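Non-structural protein (Porcine reproductive and respiratory syndrome virus, PDB 3IFU) is the leader protease nsp1alpha, a zinc-binding, papain-like cysteine protease that releases itself from the viral polyprotein and probably inhibits host interferon-beta production. Local coordinates at residues Y24-L29 with R97-A102; P42-L47 with E55-T60; A75-A80 with E104-G109; F82-M87 with V138-N143. All coordinates share one frame; numbering follows the deposited sequence.

Interaction 1 of 4, residues Y24-L29 with R97-A102; sequences YCTRCL and RMVRVA. With ZN (zinc ion), chain C.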
loop_
_atom_site.group_PDB
_atom_site.type_symbol
_atom_site.label_atom_id
_atom_site.label_comp_id
_atom_site.label_asym_id
_atom_site.label_seq_id
_atom_site.Cartn_x
_atom_site.Cartn_y
_atom_site.Cartn_z
ATOM N N TYR A 24 -4.868 4.170 -13.186
ATOM C CA TYR A 24 -5.685 5.156 -12.480
ATOM C C TYR A 24 -5.424 6.552 -13.015
ATOM O O TYR A 24 -4.372 6.819 -13.585
ATOM C CB TYR A 24 -5.382 5.169 -10.973
ATOM C CG TYR A 24 -5.780 3.939 -10.177
ATOM C CD1 TYR A 24 -4.891 2.881 -9.992
ATOM C CD2 TYR A 24 -7.032 3.860 -9.566
ATOM C CE1 TYR A 24 -5.239 1.777 -9.210
ATOM C CE2 TYR A 24 -7.391 2.763 -8.787
ATOM C CZ TYR A 24 -6.493 1.729 -8.611
ATOM O OH TYR A 24 -6.852 0.662 -7.822
ATOM N N CYS A 25 -6.387 7.441 -12.811
ATOM C CA CYS A 25 -6.264 8.816 -13.251
ATOM C C CYS A 25 -5.540 9.630 -12.190
ATOM O O CYS A 25 -5.825 9.513 -11.000
ATOM C CB CYS A 25 -7.641 9.416 -13.493
ATOM S SG CYS A 25 -7.611 11.203 -13.727
ATOM N N THR A 26 -4.600 10.456 -12.630
ATOM C CA THR A 26 -3.828 11.304 -11.737
ATOM C C THR A 26 -4.688 12.384 -11.079
ATOM O O THR A 26 -4.403 12.832 -9.972
ATOM C CB THR A 26 -2.669 11.959 -12.518
ATOM O OG1 THR A 26 -1.623 10.999 -12.708
ATOM C CG2 THR A 26 -2.118 13.147 -11.777
ATOM N N ARG A 27 -5.753 12.787 -11.762
ATOM C CA ARG A 27 -6.650 13.831 -11.268
ATOM C C ARG A 27 -7.681 13.446 -10.206
ATOM O O ARG A 27 -7.766 14.100 -9.167
ATOM C CB ARG A 27 -7.395 14.481 -12.440
ATOM C CG ARG A 27 -6.652 15.607 -13.116
ATOM C CD ARG A 27 -7.576 16.811 -13.280
ATOM N NE ARG A 27 -8.312 16.839 -14.544
ATOM C CZ ARG A 27 -7.751 17.032 -15.739
ATOM N NH1 ARG A 27 -6.438 17.210 -15.846
ATOM N NH2 ARG A 27 -8.506 17.066 -16.831
ATOM N N CYS A 28 -8.470 12.406 -10.474
ATOM C CA CYS A 28 -9.527 11.976 -9.556
ATOM C C CYS A 28 -9.269 10.661 -8.827
ATOM O O CYS A 28 -10.099 10.231 -8.026
ATOM C CB CYS A 28 -10.856 11.862 -10.304
ATOM S SG CYS A 28 -10.903 10.523 -11.515
ATOM N N LEU A 29 -8.140 10.019 -9.119
ATOM C CA LEU A 29 -7.773 8.762 -8.469
ATOM C C LEU A 29 -8.758 7.619 -8.727
ATOM O O LEU A 29 -8.804 6.645 -7.973
ATOM C CB LEU A 29 -7.624 8.991 -6.963
ATOM C CG LEU A 29 -6.724 10.177 -6.607
ATOM C CD1 LEU A 29 -6.858 10.548 -5.133
ATOM C CD2 LEU A 29 -5.292 9.822 -6.961
ATOM N N ARG A 97 0.573 16.829 -4.243
ATOM C CA ARG A 97 1.763 16.004 -4.415
ATOM C C ARG A 97 1.667 15.064 -5.620
ATOM O O ARG A 97 2.601 14.974 -6.410
ATOM C CB ARG A 97 1.993 15.185 -3.150
ATOM C CG ARG A 97 3.355 14.571 -3.078
ATOM C CD ARG A 97 4.404 15.657 -3.088
ATOM N NE ARG A 97 5.729 15.111 -3.344
ATOM C CZ ARG A 97 6.804 15.854 -3.551
ATOM N NH1 ARG A 97 6.697 17.172 -3.532
ATOM N NH2 ARG A 97 7.976 15.283 -3.764
ATOM N N MET A 98 0.542 14.359 -5.749
ATOM C CA MET A 98 0.325 13.430 -6.856
ATOM C C MET A 98 0.482 14.146 -8.187
ATOM O O MET A 98 1.156 13.657 -9.099
ATOM C CB MET A 98 -1.072 12.811 -6.759
ATOM C CG MET A 98 -1.562 12.080 -8.023
ATOM S SD MET A 98 -0.485 10.766 -8.703
ATOM C CE MET A 98 -0.593 9.506 -7.471
ATOM N N VAL A 99 -0.135 15.317 -8.281
ATOM C CA VAL A 99 -0.091 16.129 -9.491
ATOM C C VAL A 99 1.320 16.628 -9.866
ATOM O O VAL A 99 1.675 16.643 -11.049
ATOM C CB VAL A 99 -1.057 17.323 -9.354
ATOM C CG1 VAL A 99 -0.947 18.229 -10.553
ATOM C CG2 VAL A 99 -2.479 16.810 -9.206
ATOM N N ARG A 100 2.118 17.023 -8.874
ATOM C CA ARG A 100 3.477 17.511 -9.124
ATOM C C ARG A 100 4.424 16.362 -9.477
ATOM O O ARG A 100 5.314 16.518 -10.310
ATOM C CB ARG A 100 4.021 18.238 -7.895
ATOM C CG ARG A 100 3.130 19.357 -7.381
ATOM C CD ARG A 100 3.237 20.604 -8.227
ATOM N NE ARG A 100 4.560 21.213 -8.124
ATOM C CZ ARG A 100 4.934 22.289 -8.805
ATOM N NH1 ARG A 100 4.084 22.867 -9.634
ATOM N NH2 ARG A 100 6.158 22.782 -8.664
ATOM N N VAL A 101 4.230 15.217 -8.825
ATOM C CA VAL A 101 5.050 14.031 -9.066
ATOM C C VAL A 101 4.844 13.467 -10.480
ATOM O O VAL A 101 5.807 13.091 -11.151
ATOM C CB VAL A 101 4.729 12.935 -8.040
ATOM C CG1 VAL A 101 5.400 11.630 -8.435
ATOM C CG2 VAL A 101 5.188 13.372 -6.669
ATOM N N ALA A 102 3.589 13.404 -10.924
ATOM C CA ALA A 102 3.279 12.891 -12.257
ATOM C C ALA A 102 3.887 13.811 -13.318
ATOM O O ALA A 102 4.595 13.357 -14.213
ATOM C CB ALA A 102 1.769 12.797 -12.443
HETATM ZN ZN ZN C . -10.045 11.376 -13.639
#

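Interaction 2 of 4, residues P42-L47 with E55-T60; sequences PELGVL and EPLRWT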
loop_
_atom_site.group_PDB
_atom_site.type_symbol
_atom_site.label_atom_id
_atom_site.label_comp_id
_atom_site.label_asym_id
_atom_site.label_seq_id
_atom_site.Cartn_x
_atom_site.Cartn_y
_atom_site.Cartn_z
ATOM N N PRO A 42 -1.594 6.172 -30.857
ATOM C CA PRO A 42 -0.706 5.082 -31.269
ATOM C C PRO A 42 0.767 5.286 -30.949
ATOM O O PRO A 42 1.471 4.330 -30.621
ATOM C CB PRO A 42 -0.963 4.984 -32.767
ATOM C CG PRO A 42 -2.430 5.306 -32.858
ATOM C CD PRO A 42 -2.552 6.502 -31.932
ATOM N N GLU A 43 1.231 6.527 -31.033
ATOM C CA GLU A 43 2.635 6.826 -30.774
ATOM C C GLU A 43 3.043 6.650 -29.310
ATOM O O GLU A 43 4.233 6.692 -28.987
ATOM C CB GLU A 43 2.964 8.258 -31.223
ATOM C CG GLU A 43 2.390 8.641 -32.584
ATOM C CD GLU A 43 0.976 9.201 -32.489
ATOM O OE1 GLU A 43 0.815 10.334 -31.980
ATOM O OE2 GLU A 43 0.026 8.511 -32.918
ATOM N N LEU A 44 2.064 6.450 -28.428
ATOM C CA LEU A 44 2.342 6.280 -26.999
ATOM C C LEU A 44 2.087 4.873 -26.459
ATOM O O LEU A 44 1.576 4.722 -25.351
ATOM C CB LEU A 44 1.516 7.276 -26.181
ATOM C CG LEU A 44 1.835 8.765 -26.289
ATOM C CD1 LEU A 44 0.865 9.545 -25.424
ATOM C CD2 LEU A 44 3.264 9.021 -25.848
ATOM N N GLY A 45 2.447 3.854 -27.239
ATOM C CA GLY A 45 2.259 2.470 -26.826
ATOM C C GLY A 45 1.080 2.193 -25.910
ATOM O O GLY A 45 -0.058 2.577 -26.199
ATOM N N VAL A 46 1.360 1.516 -24.801
ATOM C CA VAL A 46 0.339 1.172 -23.809
ATOM C C VAL A 46 -0.308 2.410 -23.189
ATOM O O VAL A 46 -1.512 2.425 -22.924
ATOM C CB VAL A 46 0.944 0.318 -22.676
ATOM C CG1 VAL A 46 -0.120 -0.022 -21.645
ATOM C CG2 VAL A 46 1.548 -0.945 -23.259
ATOM N N LEU A 47 0.500 3.442 -22.952
ATOM C CA LEU A 47 0.015 4.690 -22.366
ATOM C C LEU A 47 -1.053 5.341 -23.247
ATOM O O LEU A 47 -2.063 5.850 -22.752
ATOM C CB LEU A 47 1.184 5.655 -22.165
ATOM C CG LEU A 47 0.848 7.005 -21.540
ATOM C CD1 LEU A 47 0.154 6.803 -20.208
ATOM C CD2 LEU A 47 2.115 7.797 -21.362
ATOM N N GLU A 55 -0.966 18.321 -26.580
ATOM C CA GLU A 55 -0.195 18.767 -27.725
ATOM C C GLU A 55 0.861 17.727 -28.131
ATOM O O GLU A 55 0.590 16.531 -28.074
ATOM C CB GLU A 55 0.440 20.104 -27.371
ATOM C CG GLU A 55 -0.546 21.180 -27.003
ATOM C CD GLU A 55 0.129 22.515 -26.805
ATOM O OE1 GLU A 55 -0.584 23.506 -26.570
ATOM O OE2 GLU A 55 1.374 22.570 -26.889
ATOM N N PRO A 56 2.066 18.159 -28.562
ATOM C CA PRO A 56 3.049 17.136 -28.937
ATOM C C PRO A 56 3.302 16.103 -27.850
ATOM O O PRO A 56 2.578 16.021 -26.860
ATOM C CB PRO A 56 4.303 17.954 -29.233
ATOM C CG PRO A 56 3.746 19.203 -29.822
ATOM C CD PRO A 56 2.585 19.503 -28.896
ATOM N N LEU A 57 4.359 15.329 -28.048
ATOM C CA LEU A 57 4.731 14.291 -27.112
ATOM C C LEU A 57 6.009 14.642 -26.363
ATOM O O LEU A 57 6.031 14.627 -25.137
ATOM C CB LEU A 57 4.915 12.969 -27.865
ATOM C CG LEU A 57 3.677 12.142 -28.226
ATOM C CD1 LEU A 57 2.559 13.027 -28.750
ATOM C CD2 LEU A 57 4.074 11.096 -29.253
ATOM N N ARG A 58 7.053 14.961 -27.127
ATOM C CA ARG A 58 8.394 15.308 -26.646
ATOM C C ARG A 58 9.221 14.033 -26.454
ATOM O O ARG A 58 10.435 14.083 -26.261
ATOM C CB ARG A 58 8.355 16.174 -25.368
ATOM C CG ARG A 58 8.171 15.459 -24.039
ATOM C CD ARG A 58 7.983 16.456 -22.884
ATOM N NE ARG A 58 9.236 17.072 -22.434
ATOM C CZ ARG A 58 9.589 18.342 -22.644
ATOM N NH1 ARG A 58 8.787 19.166 -23.308
ATOM N NH2 ARG A 58 10.748 18.793 -22.174
ATOM N N TRP A 59 8.539 12.892 -26.524
ATOM C CA TRP A 59 9.146 11.562 -26.447
ATOM C C TRP A 59 8.076 10.547 -26.823
ATOM O O TRP A 59 6.882 10.822 -26.686
ATOM C CB TRP A 59 9.755 11.244 -25.064
ATOM C CG TRP A 59 8.877 11.410 -23.854
ATOM C CD1 TRP A 59 9.016 12.351 -22.875
ATOM C CD2 TRP A 59 7.771 10.585 -23.458
ATOM N NE1 TRP A 59 8.072 12.164 -21.897
ATOM C CE2 TRP A 59 7.292 11.089 -22.230
ATOM C CE3 TRP A 59 7.136 9.470 -24.023
ATOM C CZ2 TRP A 59 6.209 10.520 -21.556
ATOM C CZ3 TRP A 59 6.061 8.905 -23.356
ATOM C CH2 TRP A 59 5.607 9.432 -22.134
ATOM N N THR A 60 8.492 9.383 -27.317
ATOM C CA THR A 60 7.527 8.371 -27.737
ATOM C C THR A 60 7.621 7.049 -26.973
ATOM O O THR A 60 8.597 6.789 -26.268
ATOM C CB THR A 60 7.646 8.109 -29.269
ATOM O OG1 THR A 60 6.353 8.250 -29.874
ATOM C CG2 THR A 60 8.191 6.708 -29.560
#

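Interaction 3 of 4, residues A75-A80 with E104-G109; sequences ACWLSA and EIYRAG. With ZN (zinc ion), chain B.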
loop_
_atom_site.group_PDB
_atom_site.type_symbol
_atom_site.label_atom_id
_atom_site.label_comp_id
_atom_site.label_asym_id
_atom_site.label_seq_id
_atom_site.Cartn_x
_atom_site.Cartn_y
_atom_site.Cartn_z
ATOM N N ALA A 75 7.604 1.992 -20.157
ATOM C CA ALA A 75 7.495 3.119 -19.240
ATOM C C ALA A 75 7.079 2.611 -17.867
ATOM O O ALA A 75 6.022 2.978 -17.351
ATOM C CB ALA A 75 6.472 4.126 -19.768
ATOM N N CYS A 76 7.918 1.765 -17.278
ATOM C CA CYS A 76 7.609 1.199 -15.980
ATOM C C CYS A 76 7.554 2.259 -14.873
ATOM O O CYS A 76 7.070 1.984 -13.775
ATOM C CB CYS A 76 8.606 0.079 -15.633
ATOM S SG CYS A 76 10.364 0.523 -15.495
ATOM N N TRP A 77 8.037 3.466 -15.167
ATOM C CA TRP A 77 8.008 4.553 -14.191
ATOM C C TRP A 77 6.573 4.977 -13.897
ATOM O O TRP A 77 6.311 5.635 -12.894
ATOM C CB TRP A 77 8.799 5.771 -14.680
ATOM C CG TRP A 77 8.548 6.125 -16.112
ATOM C CD1 TRP A 77 9.270 5.707 -17.193
ATOM C CD2 TRP A 77 7.491 6.944 -16.628
ATOM N NE1 TRP A 77 8.731 6.212 -18.348
ATOM C CE2 TRP A 77 7.639 6.980 -18.032
ATOM C CE3 TRP A 77 6.432 7.653 -16.040
ATOM C CZ2 TRP A 77 6.768 7.701 -18.864
ATOM C CZ3 TRP A 77 5.562 8.372 -16.868
ATOM C CH2 TRP A 77 5.740 8.388 -18.264
ATOM N N LEU A 78 5.647 4.603 -14.775
ATOM C CA LEU A 78 4.236 4.935 -14.585
ATOM C C LEU A 78 3.752 4.243 -13.320
ATOM O O LEU A 78 2.752 4.640 -12.704
ATOM C CB LEU A 78 3.399 4.464 -15.780
ATOM C CG LEU A 78 3.381 5.351 -17.025
ATOM C CD1 LEU A 78 2.611 4.667 -18.133
ATOM C CD2 LEU A 78 2.740 6.678 -16.685
ATOM N N SER A 79 4.487 3.203 -12.945
ATOM C CA SER A 79 4.196 2.409 -11.766
ATOM C C SER A 79 4.805 3.007 -10.488
ATOM O O SER A 79 4.424 2.633 -9.385
ATOM C CB SER A 79 4.722 0.990 -12.004
ATOM O OG SER A 79 4.664 0.206 -10.835
ATOM N N ALA A 80 5.740 3.945 -10.630
ATOM C CA ALA A 80 6.378 4.559 -9.468
ATOM C C ALA A 80 5.726 5.870 -9.028
ATOM O O ALA A 80 5.997 6.365 -7.925
ATOM C CB ALA A 80 7.853 4.783 -9.747
ATOM N N GLU A 104 6.350 15.927 -13.164
ATOM C CA GLU A 104 7.805 15.835 -13.200
ATOM C C GLU A 104 8.261 14.606 -13.981
ATOM O O GLU A 104 9.025 14.713 -14.935
ATOM C CB GLU A 104 8.383 15.752 -11.786
ATOM C CG GLU A 104 8.600 17.076 -11.098
ATOM C CD GLU A 104 9.600 17.965 -11.825
ATOM O OE1 GLU A 104 10.508 17.432 -12.506
ATOM O OE2 GLU A 104 9.485 19.203 -11.699
ATOM N N ILE A 105 7.775 13.442 -13.566
ATOM C CA ILE A 105 8.139 12.177 -14.192
ATOM C C ILE A 105 7.733 12.120 -15.668
ATOM O O ILE A 105 8.549 11.760 -16.522
ATOM C CB ILE A 105 7.537 10.991 -13.376
ATOM C CG1 ILE A 105 8.216 10.930 -11.996
ATOM C CG2 ILE A 105 7.731 9.683 -14.113
ATOM C CD1 ILE A 105 7.712 9.849 -11.082
ATOM N N TYR A 106 6.491 12.488 -15.972
ATOM C CA TYR A 106 6.026 12.500 -17.358
ATOM C C TYR A 106 6.947 13.362 -18.219
ATOM O O TYR A 106 7.327 12.971 -19.325
ATOM C CB TYR A 106 4.606 13.061 -17.456
ATOM C CG TYR A 106 3.529 12.018 -17.425
ATOM C CD1 TYR A 106 3.322 11.238 -16.290
ATOM C CD2 TYR A 106 2.704 11.814 -18.528
ATOM C CE1 TYR A 106 2.323 10.284 -16.251
ATOM C CE2 TYR A 106 1.697 10.856 -18.501
ATOM C CZ TYR A 106 1.515 10.092 -17.361
ATOM O OH TYR A 106 0.552 9.115 -17.337
ATOM N N ARG A 107 7.293 14.543 -17.712
ATOM C CA ARG A 107 8.167 15.453 -18.437
ATOM C C ARG A 107 9.508 14.784 -18.742
ATOM O O ARG A 107 9.964 14.763 -19.886
ATOM C CB ARG A 107 8.391 16.729 -17.623
ATOM C CG ARG A 107 9.328 17.704 -18.293
ATOM C CD ARG A 107 9.257 19.081 -17.681
ATOM N NE ARG A 107 9.959 19.181 -16.409
ATOM C CZ ARG A 107 10.045 20.306 -15.705
ATOM N NH1 ARG A 107 9.467 21.410 -16.158
ATOM N NH2 ARG A 107 10.714 20.334 -14.559
ATOM N N ALA A 108 10.133 14.234 -17.709
ATOM C CA ALA A 108 11.414 13.565 -17.858
ATOM C C ALA A 108 11.283 12.299 -18.716
ATOM O O ALA A 108 12.263 11.855 -19.321
ATOM C CB ALA A 108 11.976 13.215 -16.483
ATOM N N GLY A 109 10.077 11.728 -18.759
ATOM C CA GLY A 109 9.835 10.522 -19.537
ATOM C C GLY A 109 10.653 9.326 -19.078
ATOM O O GLY A 109 10.905 8.385 -19.840
HETATM ZN ZN ZN B . 11.196 -0.882 -17.449
#

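Interaction 4 of 4, residues F82-M87 with V138-N143; sequences FPIARM and VGVYAN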
loop_
_atom_site.group_PDB
_atom_site.type_symbol
_atom_site.label_atom_id
_atom_site.label_comp_id
_atom_site.label_asym_id
_atom_site.label_seq_id
_atom_site.Cartn_x
_atom_site.Cartn_y
_atom_site.Cartn_z
ATOM N N PHE A 82 2.512 6.739 -8.035
ATOM C CA PHE A 82 1.736 6.684 -6.804
ATOM C C PHE A 82 2.573 6.455 -5.534
ATOM O O PHE A 82 2.428 7.193 -4.560
ATOM C CB PHE A 82 0.645 5.609 -6.895
ATOM C CG PHE A 82 -0.182 5.495 -5.653
ATOM C CD1 PHE A 82 -1.078 6.501 -5.304
ATOM C CD2 PHE A 82 -0.008 4.425 -4.783
ATOM C CE1 PHE A 82 -1.784 6.450 -4.101
ATOM C CE2 PHE A 82 -0.709 4.366 -3.581
ATOM C CZ PHE A 82 -1.599 5.385 -3.241
ATOM N N PRO A 83 3.441 5.423 -5.511
ATOM C CA PRO A 83 4.254 5.181 -4.312
ATOM C C PRO A 83 5.111 6.378 -3.888
ATOM O O PRO A 83 5.208 6.691 -2.698
ATOM C CB PRO A 83 5.104 3.980 -4.709
ATOM C CG PRO A 83 4.206 3.246 -5.620
ATOM C CD PRO A 83 3.631 4.335 -6.486
ATOM N N ILE A 84 5.741 7.038 -4.856
ATOM C CA ILE A 84 6.572 8.202 -4.544
ATOM C C ILE A 84 5.709 9.334 -3.985
ATOM O O ILE A 84 6.104 10.019 -3.048
ATOM C CB ILE A 84 7.342 8.715 -5.790
ATOM C CG1 ILE A 84 8.412 7.700 -6.198
ATOM C CG2 ILE A 84 7.968 10.062 -5.492
ATOM C CD1 ILE A 84 9.033 7.963 -7.550
ATOM N N ALA A 85 4.528 9.522 -4.553
ATOM C CA ALA A 85 3.641 10.566 -4.071
ATOM C C ALA A 85 3.097 10.249 -2.675
ATOM O O ALA A 85 3.046 11.131 -1.819
ATOM C CB ALA A 85 2.493 10.775 -5.049
ATOM N N ARG A 86 2.697 9.002 -2.431
ATOM C CA ARG A 86 2.157 8.666 -1.117
ATOM C C ARG A 86 3.167 8.757 0.011
ATOM O O ARG A 86 2.850 9.256 1.087
ATOM C CB ARG A 86 1.560 7.262 -1.076
ATOM C CG ARG A 86 0.687 7.065 0.164
ATOM C CD ARG A 86 -0.716 7.587 -0.119
ATOM N NE ARG A 86 -1.329 8.411 0.929
ATOM C CZ ARG A 86 -0.805 9.531 1.419
ATOM N NH1 ARG A 86 0.364 9.973 0.981
ATOM N NH2 ARG A 86 -1.481 10.245 2.308
ATOM N N MET A 87 4.373 8.254 -0.228
ATOM C CA MET A 87 5.425 8.270 0.780
ATOM C C MET A 87 6.003 9.660 0.966
ATOM O O MET A 87 6.701 9.929 1.935
ATOM C CB MET A 87 6.545 7.312 0.381
ATOM C CG MET A 87 6.062 5.933 -0.034
ATOM S SD MET A 87 7.388 4.731 -0.266
ATOM C CE MET A 87 7.948 5.122 -1.898
ATOM N N VAL A 138 3.227 0.292 0.690
ATOM C CA VAL A 138 3.622 0.863 -0.584
ATOM C C VAL A 138 5.128 1.046 -0.742
ATOM O O VAL A 138 5.850 1.288 0.229
ATOM C CB VAL A 138 2.947 2.225 -0.787
ATOM C CG1 VAL A 138 1.437 2.062 -0.825
ATOM C CG2 VAL A 138 3.352 3.158 0.338
ATOM N N GLY A 139 5.602 0.931 -1.976
ATOM C CA GLY A 139 7.017 1.102 -2.220
ATOM C C GLY A 139 7.369 1.011 -3.686
ATOM O O GLY A 139 6.538 0.698 -4.536
ATOM N N VAL A 140 8.618 1.317 -3.985
ATOM C CA VAL A 140 9.091 1.237 -5.347
ATOM C C VAL A 140 10.188 0.191 -5.340
ATOM O O VAL A 140 11.192 0.341 -4.660
ATOM C CB VAL A 140 9.657 2.592 -5.835
ATOM C CG1 VAL A 140 10.098 2.481 -7.290
ATOM C CG2 VAL A 140 8.599 3.674 -5.695
ATOM N N TYR A 141 9.962 -0.895 -6.069
ATOM C CA TYR A 141 10.938 -1.965 -6.164
ATOM C C TYR A 141 11.733 -1.675 -7.406
ATOM O O TYR A 141 11.188 -1.160 -8.374
ATOM C CB TYR A 141 10.220 -3.305 -6.260
ATOM C CG TYR A 141 9.521 -3.636 -4.968
ATOM C CD1 TYR A 141 10.101 -4.500 -4.045
ATOM C CD2 TYR A 141 8.317 -3.010 -4.625
ATOM C CE1 TYR A 141 9.507 -4.733 -2.808
ATOM C CE2 TYR A 141 7.714 -3.239 -3.390
ATOM C CZ TYR A 141 8.316 -4.099 -2.484
ATOM O OH TYR A 141 7.750 -4.312 -1.249
ATOM N N ALA A 142 13.023 -1.991 -7.390
ATOM C CA ALA A 142 13.839 -1.685 -8.550
ATOM C C ALA A 142 15.146 -2.440 -8.648
ATOM O O ALA A 142 15.550 -3.150 -7.732
ATOM C CB ALA A 142 14.126 -0.183 -8.568
ATOM N N ASN A 143 15.784 -2.280 -9.801
ATOM C CA ASN A 143 17.097 -2.839 -10.080
ATOM C C ASN A 143 17.773 -1.752 -10.906
ATOM O O ASN A 143 17.372 -0.592 -10.818
ATOM C CB ASN A 143 17.026 -4.202 -10.807
ATOM C CG ASN A 143 16.318 -4.153 -12.153
ATOM O OD1 ASN A 143 15.972 -5.199 -12.705
ATOM N ND2 ASN A 143 16.110 -2.962 -12.691
#

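Interaction 1 of 4, residues Y24-L29 with R97-A102
With chi1 -77° T26 sets OG1 beside the backbone N and CG2 anti to it, while M98 carries its CG out in the same sense as that methyl and then bends at chi2 and chi3, so that the methyl of one and the thioether chain of the other cross obliquely between a zinc finger and a helix. The 24-29 segment is the CxxC half of the Cys4 zinc site in the N-terminal finger, leaving strand 23-25, and it rests on the side of helix 94-108 in the protease domain. T26 carries the contact: CG2 lies 3.9 Å from M98 CG and also faces A102 CB, one turn further along the helix, while OG1 comes within 3.8 Å of A102 CB. M98 CG also sits 3.5 Å from the carbonyl oxygen T26 O. V99 adds CG2 at the solvent side, and L29 CD2 approaches M98 CG more loosely, at 4.5 Å. The contact is made by van der Waals packing, in which T26 O and OG1 also touch carbon. F17 of strand 16-18 touches T26, L29 and M98, and helix 81-87 closes over M98 with I81, F82 and A85.

Behind T26 the chain folds round the metal. C25 and C28 bind the zinc ion together with C8 and C10, and the backbone turns inward on the thiolate of C25, which should help to spread its negative charge. The amide of R27 makes only a weak bond to it, whereas C28 N approaches C25 SG at 3.6 Å with a nearly straight N-H (164°).

Interaction 2 of 4, residues P42-L47 with E55-T60
T60 OG1 donates a hydrogen bond to E43 O (2.8 Å), tying the 55-60 segment to a type I beta turn that runs from P42 to G45 in the long loop between strand 23-25 and helix 81-87. The hydroxyl meets the carbonyl at a C=O...O angle of 132°, tilted 27° from its plane. On the same turn residue, E43 CB lies against L57 CD2 at 3.6 Å, so the aliphatic base of the glutamate is used here.

Next to this bond L44 wedges between two partners. Its CD2 is 3.9 Å from L57 CG, the two leucines running past each other in opposite directions, and 3.7 Å from CZ3 of W59, the leucine and tryptophan side chains crossing at about a right angle. L47 reaches the edge of the same indole near its plane, CD2 to W59 CH2 being 3.9 Å. W59 can present its six-membered ring to both leucines because chi1 (53°) sets CG between the backbone N and the carbonyl carbon.

Further out, a backbone bond between E43 and L61 adds a second link to the turn. Y51 and P53, from the intervening loop, pack on L44, while L61 and L78 touch L47. The indole is in turn held by the last turn of helix 94-108, where W59 NE1 hydrogen-bonds to Y106 O.

Interaction 3 of 4, residues A75-A80 with E104-G109
W77 is the large bump of this contact, its indole pushed into a hollow lined by I105, Y106 and G109 at the C-terminal end of helix 94-108. With chi1 at 44° its CG stands between the backbone N and the carbonyl carbon, which aims the ring at the helix. The far edge of the six-membered ring drives into the face of Y106 in an edge-to-face stack: the centroids are 5.3 Å apart, the planes at 78°, and W77 CH2 lies 4.2 Å above the centre of the tyrosine ring. I105 CG2 also lies by the indole, modelled too close for its exact place to be trusted. G109, where the helix ends with positive phi, puts its C atom 3.6 Å above one indole face, and A75 and L78 lie over the opposite face. L78 also lays CD2 3.7 Å from Y106 CE1.

W77 follows a metal ligand in the sequence: C76 SG binds the second zinc ion with C70, H146 and the C-terminal carboxylate of M180. The tyrosine hydroxyl bonds to V16 O. The contact is mainly aromatic and aliphatic, apart from the G109 carbonyl group, consistent with packing and the edge-to-face stack joining the zinc-binding loop to the helix.

Interaction 4 of 4, residues F82-M87 with V138-N143
P83 and G139 bring the backbones closest, their CA atoms 5.4 Å apart, where helix 82-87 runs over the start of strand 140-142 with axes 9.8 Å apart and N-to-C directions at 132°. This is a helix packed on the antiparallel sheet of the papain-like protease domain. P83 CB touches both G139 O and V140 CG2, each at 3.6 Å, the valine methyl fitting beside the pyrrolidine ring. I84 CG1 comes up to V140 CG2 as well, so this one branch is shared by adjacent helix residues.

M87 spans the other side of the contact. Its chain is extended at chi2, which sets SD by G139; the bend at chi3 (-81°) then turns CE toward V140 CG2. On the way M87 CG, whose exact place is doubtful, passes V138 CG2, the two side chains sliding past each other in opposite directions. The other branch of V138, CG1, meets F82 CE2 obliquely to the ring.

The V138 end also faces the dimer partner: V138 packs on V138 of the second subunit, and F82 on G137 of that subunit. Inside the chain L159 and V147 flank V140 within the sheet, while M98 covers F82. Over the glycine, the thioether sulfur M87 SD lies 3.8 Å from V138 O.

In the fold
From the N terminus, residues 24-29 of the zinc finger come first, and interaction 1 closes a loop of 67 residues by setting the finger on helix 94-108. Interaction 2 falls within that loop, closing a loop of seven residues between 42-47 and 55-60 before interactions 3 and 4 open. The remaining contacts cross: interaction 3 starts inside the loop of interaction 1 and ends further along the same helix, and interaction 4, reaching on to strand 140-142, crosses both interactions 1 and 3. Helix 94-108 thus joins finger, zinc-binding loop and, through A85 against M98 and V101, helix 81-87, while A80 meets V140 between interactions 3 and 4.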